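Long-range contact in tannase (Lactobacillus plantarum, PDB 3WA7), which hydrolyses the galloyl ester bonds of tannins as a tannase (EC 3.1.1.20) of the alpha/beta-hydrolase kind: residues Arg4-Gln16 and Gln25-His37. Numbering follows the deposited sequence.
Sequences RLIFDADWLVPEQ and QYYAARNIQYVQH
E15 and R30 meet from opposite directions over one face of a beta hairpin, a worked example of how an edge strand is fastened by polar and apolar grips together. NH1 and NH2 of R30 both donate to a single carboxylate oxygen, E15 OE2, the shorter bond being NH2 to OE2 at 2.9 Å. That oxygen lies near the guanidinium plane, whereas the carboxylate stands perpendicular to it, at 90°. E15 CB lies over one face of the Y26 ring, 3.7 Å from its centroid, in a CH-pi contact; the bend at chi2 (-92°) then carries the carboxylate to R30. Beneath them, V13 pairs with A28 and E15 with Y26 through antiparallel backbone bonds, Y26 N to E15 O being almost straight (179°). On the reverse face, the Y27 ring turns one side to P14 CA, and P14 CD approaches Y27 CE2 at 3.8 Å.

Ahead of the first strand, the loop and 3-10 segment 9-11 lie along the second strand and make apolar contacts. I32 CD1 meets the edge of the F7 ring, 3.7 Å from CE1, and also touches W11 CE3; L12 CD2 packs on A29 CB. Farther on, L5 CD2 rests against the Y34 backbone, and R4 CD lies 3.4 Å from Q36 CG.

Strand 13-19 is the outermost at this end of the central sheet, and strand 44-50 flanks 25-33 on its other side. The two donors on OE2 would be expected to favour a charged E15, while the salt bridge from R30 NE to D85 divides the positive charge and helps fix the guanidinium's rotation.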
loop_
_atom_site.group_PDB
_atom_site.type_symbol
_atom_site.label_atom_id
_atom_site.label_comp_id
_atom_site.label_asym_id
_atom_site.label_seq_id
_atom_site.Cartn_x
_atom_site.Cartn_y
_atom_site.Cartn_z
ATOM N N ARG A 4 11.067 -28.314 -9.125
ATOM C CA ARG A 4 9.713 -28.348 -8.502
ATOM C C ARG A 4 8.960 -27.047 -8.769
ATOM O O ARG A 4 9.157 -26.411 -9.803
ATOM C CB ARG A 4 9.839 -28.579 -6.994
ATOM C CG ARG A 4 10.578 -27.475 -6.259
ATOM C CD ARG A 4 10.902 -27.877 -4.832
ATOM N NE ARG A 4 11.853 -28.983 -4.784
ATOM C CZ ARG A 4 12.409 -29.441 -3.666
ATOM N NH1 ARG A 4 12.107 -28.889 -2.499
ATOM N NH2 ARG A 4 13.270 -30.451 -3.716
ATOM N N LEU A 5 8.103 -26.656 -7.830
ATOM C CA LEU A 5 7.309 -25.438 -7.965
ATOM C C LEU A 5 6.436 -25.486 -9.213
ATOM O O LEU A 5 6.146 -24.460 -9.827
ATOM C CB LEU A 5 8.215 -24.205 -8.008
ATOM C CG LEU A 5 9.091 -23.995 -6.771
ATOM C CD1 LEU A 5 9.846 -22.677 -6.904
ATOM C CD2 LEU A 5 8.224 -23.984 -5.515
ATOM N N ILE A 6 6.025 -26.691 -9.586
ATOM C CA ILE A 6 5.166 -26.877 -10.743
ATOM C C ILE A 6 3.723 -26.952 -10.264
ATOM O O ILE A 6 3.365 -27.835 -9.482
ATOM C CB ILE A 6 5.502 -28.183 -11.496
ATOM C CG1 ILE A 6 6.909 -28.099 -12.085
ATOM C CG2 ILE A 6 4.468 -28.440 -12.584
ATOM C CD1 ILE A 6 7.090 -26.983 -13.093
ATOM N N PHE A 7 2.900 -26.017 -10.722
ATOM C CA PHE A 7 1.500 -26.001 -10.334
ATOM C C PHE A 7 0.772 -27.159 -11.002
ATOM O O PHE A 7 0.940 -27.401 -12.199
ATOM C CB PHE A 7 0.837 -24.690 -10.753
ATOM C CG PHE A 7 -0.618 -24.613 -10.393
ATOM C CD1 PHE A 7 -1.010 -24.376 -9.081
ATOM C CD2 PHE A 7 -1.599 -24.811 -11.361
ATOM C CE1 PHE A 7 -2.360 -24.336 -8.736
ATOM C CE2 PHE A 7 -2.949 -24.775 -11.026
ATOM C CZ PHE A 7 -3.331 -24.537 -9.711
ATOM N N ASP A 8 -0.037 -27.865 -10.219
ATOM C CA ASP A 8 -0.812 -29.001 -10.710
ATOM C C ASP A 8 -2.290 -28.619 -10.667
ATOM O O ASP A 8 -2.853 -28.413 -9.591
ATOM C CB ASP A 8 -0.574 -30.220 -9.816
ATOM C CG ASP A 8 -1.184 -31.489 -10.385
ATOM O OD1 ASP A 8 -2.216 -31.402 -11.081
ATOM O OD2 ASP A 8 -0.632 -32.575 -10.121
ATOM N N ALA A 9 -2.915 -28.521 -11.836
ATOM C CA ALA A 9 -4.322 -28.155 -11.917
ATOM C C ALA A 9 -5.222 -29.127 -11.158
ATOM O O ALA A 9 -6.358 -28.792 -10.820
ATOM C CB ALA A 9 -4.755 -28.072 -13.374
ATOM N N ASP A 10 -4.725 -30.332 -10.890
ATOM C CA ASP A 10 -5.526 -31.313 -10.165
ATOM C C ASP A 10 -5.737 -30.916 -8.711
ATOM O O ASP A 10 -6.601 -31.470 -8.032
ATOM C CB ASP A 10 -4.885 -32.702 -10.229
ATOM C CG ASP A 10 -5.108 -33.382 -11.563
ATOM O OD1 ASP A 10 -6.242 -33.308 -12.080
ATOM O OD2 ASP A 10 -4.159 -33.998 -12.090
ATOM N N TRP A 11 -4.951 -29.958 -8.231
ATOM C CA TRP A 11 -5.096 -29.503 -6.853
ATOM C C TRP A 11 -6.353 -28.648 -6.705
ATOM O O TRP A 11 -6.821 -28.415 -5.591
ATOM C CB TRP A 11 -3.892 -28.670 -6.410
ATOM C CG TRP A 11 -2.580 -29.395 -6.379
ATOM C CD1 TRP A 11 -2.377 -30.737 -6.210
ATOM C CD2 TRP A 11 -1.280 -28.799 -6.457
ATOM N NE1 TRP A 11 -1.027 -31.012 -6.177
ATOM C CE2 TRP A 11 -0.332 -29.840 -6.325
ATOM C CE3 TRP A 11 -0.822 -27.483 -6.622
ATOM C CZ2 TRP A 11 1.050 -29.606 -6.354
ATOM C CZ3 TRP A 11 0.551 -27.250 -6.651
ATOM C CH2 TRP A 11 1.470 -28.309 -6.517
ATOM N N LEU A 12 -6.889 -28.180 -7.828
ATOM C CA LEU A 12 -8.085 -27.342 -7.828
ATOM C C LEU A 12 -9.345 -28.131 -7.476
ATOM O O LEU A 12 -9.710 -29.080 -8.173
ATOM C CB LEU A 12 -8.259 -26.676 -9.198
ATOM C CG LEU A 12 -7.233 -25.604 -9.578
ATOM C CD1 LEU A 12 -7.416 -25.219 -11.040
ATOM C CD2 LEU A 12 -7.399 -24.387 -8.674
ATOM N N VAL A 13 -10.000 -27.729 -6.389
ATOM C CA VAL A 13 -11.219 -28.384 -5.928
ATOM C C VAL A 13 -12.401 -27.412 -5.972
ATOM O O VAL A 13 -12.248 -26.218 -5.703
ATOM C CB VAL A 13 -11.042 -28.929 -4.490
ATOM C CG1 VAL A 13 -9.939 -29.973 -4.470
ATOM C CG2 VAL A 13 -10.705 -27.799 -3.536
ATOM N N PRO A 14 -13.597 -27.915 -6.313
ATOM C CA PRO A 14 -14.808 -27.093 -6.403
ATOM C C PRO A 14 -15.305 -26.481 -5.097
ATOM O O PRO A 14 -15.289 -27.118 -4.043
ATOM C CB PRO A 14 -15.822 -28.050 -7.024
ATOM C CG PRO A 14 -15.405 -29.368 -6.462
ATOM C CD PRO A 14 -13.901 -29.322 -6.626
ATOM N N GLU A 15 -15.750 -25.233 -5.194
ATOM C CA GLU A 15 -16.269 -24.478 -4.058
ATOM C C GLU A 15 -17.317 -23.509 -4.594
ATOM O O GLU A 15 -17.402 -23.284 -5.799
ATOM C CB GLU A 15 -15.148 -23.657 -3.407
ATOM C CG GLU A 15 -13.998 -24.470 -2.838
ATOM C CD GLU A 15 -14.194 -24.804 -1.374
ATOM O OE1 GLU A 15 -15.335 -25.117 -0.984
ATOM O OE2 GLU A 15 -13.204 -24.760 -0.618
ATOM N N GLN A 16 -18.113 -22.942 -3.698
ATOM C CA GLN A 16 -19.107 -21.953 -4.093
ATOM C C GLN A 16 -19.430 -21.072 -2.900
ATOM O O GLN A 16 -19.408 -21.525 -1.754
ATOM C CB GLN A 16 -20.390 -22.614 -4.611
ATOM C CG GLN A 16 -21.240 -23.292 -3.556
ATOM C CD GLN A 16 -22.586 -23.732 -4.104
ATOM O OE1 GLN A 16 -23.380 -22.912 -4.567
ATOM N NE2 GLN A 16 -22.847 -25.033 -4.057
ATOM N N GLN A 25 -19.558 -19.884 -8.400
ATOM C CA GLN A 25 -18.843 -21.152 -8.500
ATOM C C GLN A 25 -17.376 -20.921 -8.845
ATOM O O GLN A 25 -17.058 -20.184 -9.776
ATOM C CB GLN A 25 -19.470 -22.033 -9.584
ATOM C CG GLN A 25 -20.916 -22.442 -9.337
ATOM C CD GLN A 25 -21.058 -23.520 -8.280
ATOM O OE1 GLN A 25 -20.074 -24.120 -7.844
ATOM N NE2 GLN A 25 -22.295 -23.782 -7.871
ATOM N N TYR A 26 -16.485 -21.555 -8.094
ATOM C CA TYR A 26 -15.062 -21.411 -8.349
ATOM C C TYR A 26 -14.305 -22.645 -7.885
ATOM O O TYR A 26 -14.885 -23.559 -7.293
ATOM C CB TYR A 26 -14.521 -20.160 -7.644
ATOM C CG TYR A 26 -14.608 -20.193 -6.133
ATOM C CD1 TYR A 26 -13.494 -20.514 -5.356
ATOM C CD2 TYR A 26 -15.800 -19.887 -5.478
ATOM C CE1 TYR A 26 -13.565 -20.523 -3.960
ATOM C CE2 TYR A 26 -15.879 -19.894 -4.085
ATOM C CZ TYR A 26 -14.759 -20.212 -3.334
ATOM O OH TYR A 26 -14.840 -20.215 -1.957
ATOM N N TYR A 27 -13.013 -22.678 -8.186
ATOM C CA TYR A 27 -12.160 -23.782 -7.776
ATOM C C TYR A 27 -11.045 -23.203 -6.931
ATOM O O TYR A 27 -10.633 -22.066 -7.143
ATOM C CB TYR A 27 -11.575 -24.503 -8.989
ATOM C CG TYR A 27 -12.534 -25.478 -9.627
ATOM C CD1 TYR A 27 -13.634 -25.033 -10.359
ATOM C CD2 TYR A 27 -12.347 -26.852 -9.486
ATOM C CE1 TYR A 27 -14.527 -25.937 -10.938
ATOM C CE2 TYR A 27 -13.231 -27.763 -10.059
ATOM C CZ TYR A 27 -14.317 -27.299 -10.783
ATOM O OH TYR A 27 -15.184 -28.207 -11.351
ATOM N N ALA A 28 -10.558 -23.987 -5.976
ATOM C CA ALA A 28 -9.505 -23.521 -5.087
ATOM C C ALA A 28 -8.370 -24.521 -4.909
ATOM O O ALA A 28 -8.588 -25.731 -4.868
ATOM C CB ALA A 28 -10.105 -23.182 -3.725
ATOM N N ALA A 29 -7.153 -23.994 -4.818
ATOM C CA ALA A 29 -5.950 -24.791 -4.595
ATOM C C ALA A 29 -5.253 -23.994 -3.507
ATOM O O ALA A 29 -4.813 -22.869 -3.747
ATOM C CB ALA A 29 -5.095 -24.851 -5.853
ATOM N N ARG A 30 -5.159 -24.567 -2.312
ATOM C CA ARG A 30 -4.578 -23.843 -1.188
ATOM C C ARG A 30 -3.283 -24.364 -0.590
ATOM O O ARG A 30 -2.872 -25.499 -0.825
ATOM C CB ARG A 30 -5.607 -23.746 -0.059
ATOM C CG ARG A 30 -6.974 -23.233 -0.471
ATOM C CD ARG A 30 -7.857 -23.095 0.763
ATOM N NE ARG A 30 -9.177 -22.535 0.481
ATOM C CZ ARG A 30 -10.203 -23.214 -0.024
ATOM N NH1 ARG A 30 -10.083 -24.501 -0.318
ATOM N NH2 ARG A 30 -11.363 -22.602 -0.214
ATOM N N ASN A 31 -2.668 -23.496 0.210
ATOM C CA ASN A 31 -1.434 -23.784 0.924
ATOM C C ASN A 31 -0.330 -24.343 0.045
ATOM O O ASN A 31 0.295 -25.356 0.366
ATOM C CB ASN A 31 -1.730 -24.729 2.088
ATOM C CG ASN A 31 -2.663 -24.105 3.109
ATOM O OD1 ASN A 31 -2.418 -22.997 3.588
ATOM N ND2 ASN A 31 -3.736 -24.808 3.445
ATOM N N ILE A 32 -0.092 -23.650 -1.060
ATOM C CA ILE A 32 0.934 -24.028 -2.011
ATOM C C ILE A 32 2.243 -23.328 -1.651
ATOM O O ILE A 32 2.316 -22.102 -1.636
ATOM C CB ILE A 32 0.532 -23.613 -3.446
ATOM C CG1 ILE A 32 -0.744 -24.350 -3.861
ATOM C CG2 ILE A 32 1.672 -23.904 -4.412
ATOM C CD1 ILE A 32 -1.337 -23.857 -5.166
ATOM N N GLN A 33 3.268 -24.113 -1.345
ATOM C CA GLN A 33 4.577 -23.561 -1.018
ATOM C C GLN A 33 5.088 -22.943 -2.319
ATOM O O GLN A 33 5.198 -23.639 -3.328
ATOM C CB GLN A 33 5.492 -24.698 -0.558
ATOM C CG GLN A 33 6.899 -24.293 -0.184
ATOM C CD GLN A 33 7.707 -25.477 0.312
ATOM O OE1 GLN A 33 7.311 -26.157 1.261
ATOM N NE2 GLN A 33 8.842 -25.732 -0.327
ATOM N N TYR A 34 5.399 -21.648 -2.315
ATOM C CA TYR A 34 5.852 -21.014 -3.548
ATOM C C TYR A 34 7.359 -20.824 -3.717
ATOM O O TYR A 34 7.806 -20.252 -4.713
ATOM C CB TYR A 34 5.095 -19.694 -3.781
ATOM C CG TYR A 34 5.204 -18.667 -2.679
ATOM C CD1 TYR A 34 6.352 -17.892 -2.533
ATOM C CD2 TYR A 34 4.145 -18.454 -1.796
ATOM C CE1 TYR A 34 6.444 -16.922 -1.533
ATOM C CE2 TYR A 34 4.225 -17.490 -0.794
ATOM C CZ TYR A 34 5.376 -16.727 -0.668
ATOM O OH TYR A 34 5.461 -15.769 0.319
ATOM N N VAL A 35 8.134 -21.299 -2.744
ATOM C CA VAL A 35 9.597 -21.259 -2.827
ATOM C C VAL A 35 10.088 -22.635 -2.384
ATOM O O VAL A 35 9.408 -23.325 -1.622
ATOM C CB VAL A 35 10.244 -20.173 -1.914
ATOM C CG1 VAL A 35 9.849 -18.784 -2.397
ATOM C CG2 VAL A 35 9.844 -20.384 -0.468
ATOM N N GLN A 36 11.259 -23.038 -2.870
ATOM C CA GLN A 36 11.817 -24.343 -2.525
ATOM C C GLN A 36 12.340 -24.426 -1.097
ATOM O O GLN A 36 12.277 -25.484 -0.464
ATOM C CB GLN A 36 12.953 -24.704 -3.483
ATOM C CG GLN A 36 12.528 -24.865 -4.927
ATOM C CD GLN A 36 13.677 -25.295 -5.815
ATOM O OE1 GLN A 36 14.286 -26.344 -5.598
ATOM N NE2 GLN A 36 13.981 -24.484 -6.821
ATOM N N HIS A 37 12.859 -23.314 -0.585
ATOM C CA HIS A 37 13.404 -23.299 0.764
ATOM C C HIS A 37 12.781 -22.220 1.644
ATOM O O HIS A 37 13.430 -21.229 1.986
ATOM C CB HIS A 37 14.922 -23.112 0.698
ATOM C CG HIS A 37 15.591 -23.997 -0.308
ATOM N ND1 HIS A 37 16.192 -23.507 -1.448
ATOM C CD2 HIS A 37 15.718 -25.344 -0.366
ATOM C CE1 HIS A 37 16.660 -24.514 -2.165
ATOM N NE2 HIS A 37 16.384 -25.639 -1.530
#